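Local coordinates for probable transcriptional regulator (Rhodococcus jostii, PDB 3ON2), which is of unknown function but probably binds regulatory DNA as a TetR-family transcription factor, at residues Ser12-Leu17 / Leu60-Glu65. Residues are numbered along the deposited sequence; the frame is centred on the assembly and turned at random. Where two conformers were deposited one is given.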
loop_
_atom_site.group_PDB
_atom_site.type_symbol
_atom_site.label_atom_id
_atom_site.label_comp_id
_atom_site.label_asym_id
_atom_site.label_seq_id
_atom_site.Cartn_x
_atom_site.Cartn_y
_atom_site.Cartn_z
ATOM N N SER A 12 17.891 4.529 -15.745
ATOM C CA SER A 12 17.243 5.844 -15.934
ATOM C C SER A 12 17.367 6.658 -14.651
ATOM O O SER A 12 17.306 6.095 -13.560
ATOM C CB SER A 12 15.771 5.724 -16.346
ATOM O OG SER A 12 14.922 5.443 -15.246
ATOM N N LEU A 13 17.547 7.967 -14.792
ATOM C CA LEU A 13 17.578 8.865 -13.631
ATOM C C LEU A 13 16.316 8.720 -12.770
ATOM O O LEU A 13 16.384 8.706 -11.548
ATOM C CB LEU A 13 17.702 10.316 -14.074
ATOM C CG LEU A 13 19.009 10.997 -13.763
ATOM C CD1 LEU A 13 18.922 12.461 -14.218
ATOM C CD2 LEU A 13 19.295 10.873 -12.252
ATOM N N ARG A 14 15.164 8.599 -13.422
ATOM C CA ARG A 14 13.913 8.451 -12.704
ATOM C C ARG A 14 13.952 7.244 -11.773
ATOM O O ARG A 14 13.634 7.346 -10.588
ATOM C CB ARG A 14 12.757 8.286 -13.690
ATOM C CG ARG A 14 11.416 8.186 -13.002
ATOM C CD ARG A 14 10.301 7.898 -13.991
ATOM N NE ARG A 14 9.059 8.267 -13.349
ATOM C CZ ARG A 14 8.296 7.454 -12.631
ATOM N NH1 ARG A 14 8.597 6.167 -12.505
ATOM N NH2 ARG A 14 7.200 7.940 -12.073
ATOM N N ARG A 15 14.325 6.090 -12.314
ATOM C CA ARG A 15 14.326 4.868 -11.513
ATOM C C ARG A 15 15.373 4.928 -10.406
ATOM O O ARG A 15 15.089 4.577 -9.266
ATOM C CB ARG A 15 14.571 3.640 -12.378
ATOM C CG ARG A 15 14.816 2.377 -11.548
ATOM C CD ARG A 15 13.549 1.903 -10.863
ATOM N NE ARG A 15 13.399 2.403 -9.496
ATOM C CZ ARG A 15 12.237 2.785 -8.992
ATOM N NH1 ARG A 15 11.133 2.757 -9.750
ATOM N NH2 ARG A 15 12.173 3.201 -7.741
ATOM N N VAL A 16 16.574 5.391 -10.750
ATOM C CA VAL A 16 17.678 5.437 -9.783
ATOM C C VAL A 16 17.299 6.371 -8.632
ATOM O O VAL A 16 17.459 6.029 -7.475
ATOM C CB VAL A 16 18.995 5.957 -10.451
ATOM C CG1 VAL A 16 20.102 6.118 -9.415
ATOM C CG2 VAL A 16 19.447 5.025 -11.546
ATOM N N LEU A 17 16.798 7.558 -8.976
ATOM C CA LEU A 17 16.398 8.537 -7.948
ATOM C C LEU A 17 15.269 8.043 -7.074
ATOM O O LEU A 17 15.296 8.271 -5.880
ATOM C CB LEU A 17 16.052 9.897 -8.543
ATOM C CG LEU A 17 17.292 10.673 -9.004
ATOM C CD1 LEU A 17 16.871 11.979 -9.640
ATOM C CD2 LEU A 17 18.212 10.960 -7.827
ATOM N N LEU A 60 7.807 13.321 -4.897
ATOM C CA LEU A 60 6.932 12.750 -3.856
ATOM C C LEU A 60 5.696 12.101 -4.470
ATOM O O LEU A 60 5.261 11.033 -4.006
ATOM C CB LEU A 60 6.508 13.789 -2.817
ATOM C CG LEU A 60 7.602 14.527 -2.066
ATOM C CD1 LEU A 60 7.018 15.642 -1.220
ATOM C CD2 LEU A 60 8.414 13.528 -1.205
ATOM N N ASP A 61 5.135 12.758 -5.496
ATOM C CA ASP A 61 3.980 12.234 -6.227
ATOM C C ASP A 61 4.344 10.884 -6.875
ATOM O O ASP A 61 3.538 9.954 -6.851
ATOM C CB ASP A 61 3.525 13.219 -7.315
ATOM C CG ASP A 61 2.843 14.492 -6.752
ATOM O OD1 ASP A 61 2.572 14.583 -5.520
ATOM O OD2 ASP A 61 2.550 15.403 -7.573
ATOM N N ALA A 62 5.547 10.801 -7.456
ATOM C CA ALA A 62 6.057 9.571 -8.075
ATOM C C ALA A 62 6.235 8.436 -7.064
ATOM O O ALA A 62 5.858 7.306 -7.356
ATOM C CB ALA A 62 7.366 9.830 -8.834
ATOM N N LEU A 63 6.789 8.740 -5.889
ATOM C CA LEU A 63 6.928 7.760 -4.801
ATOM C C LEU A 63 5.583 7.248 -4.312
ATOM O O LEU A 63 5.371 6.037 -4.152
ATOM C CB LEU A 63 7.650 8.405 -3.615
ATOM C CG LEU A 63 9.168 8.473 -3.714
ATOM C CD1 LEU A 63 9.739 9.432 -2.646
ATOM C CD2 LEU A 63 9.747 7.066 -3.548
ATOM N N ALA A 64 4.661 8.187 -4.116
ATOM C CA ALA A 64 3.299 7.865 -3.676
ATOM C C ALA A 64 2.581 6.997 -4.718
ATOM O O ALA A 64 1.957 5.991 -4.371
ATOM C CB ALA A 64 2.522 9.148 -3.409
ATOM N N GLU A 65 2.651 7.389 -5.986
ATOM C CA GLU A 65 2.031 6.601 -7.074
ATOM C C GLU A 65 2.609 5.186 -7.147
ATOM O O GLU A 65 1.871 4.202 -7.200
ATOM C CB GLU A 65 2.206 7.313 -8.424
ATOM C CG GLU A 65 1.318 6.728 -9.531
ATOM C CD GLU A 65 1.845 7.025 -10.923
ATOM O OE1 GLU A 65 3.034 7.414 -11.061
ATOM O OE2 GLU A 65 1.068 6.852 -11.882
HETATM O O HOH W 1 5.669 6.623 -9.968
#
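Arg14 and Ala62 touch where an extended arginine spans the distance between two helices: NH2 of Arg14 reaches CB of Ala62 at 3.8 Å, although their CA atoms stand 9.2 Å apart. With CG anti to the backbone N (chi1 -178°) and the chain straight on to NE, the guanidinium is carried across from the first turn of its helix. The tighter part is here: the buried Ala62 methyl meets the guanidinium obliquely and also packs on Leu18 and Phe53. The polar side is looser and built on water. Opposite charges approach without forming a salt bridge, NH2 of Arg14 lying 4.3 Å from OE1 of Glu65, and one water does the joining. It accepts from Arg14 NH2 at 2.9 Å, in the plane of the guanidinium and at its edge, and donates both to Ala62 O (2.7 Å) and to Glu65 OE1 (3.0 Å). Ser12 N-caps the same helix, its OG accepting from Arg15 N. As in other TetR-family regulators, helix 13-28 opens the N-terminal DNA-binding domain and helix 56-81 leads into the C-terminal ligand-binding domain; Leu63 also packs on Leu18, while Glu65 leans on Gln123 and Ala127 of helix 122-144.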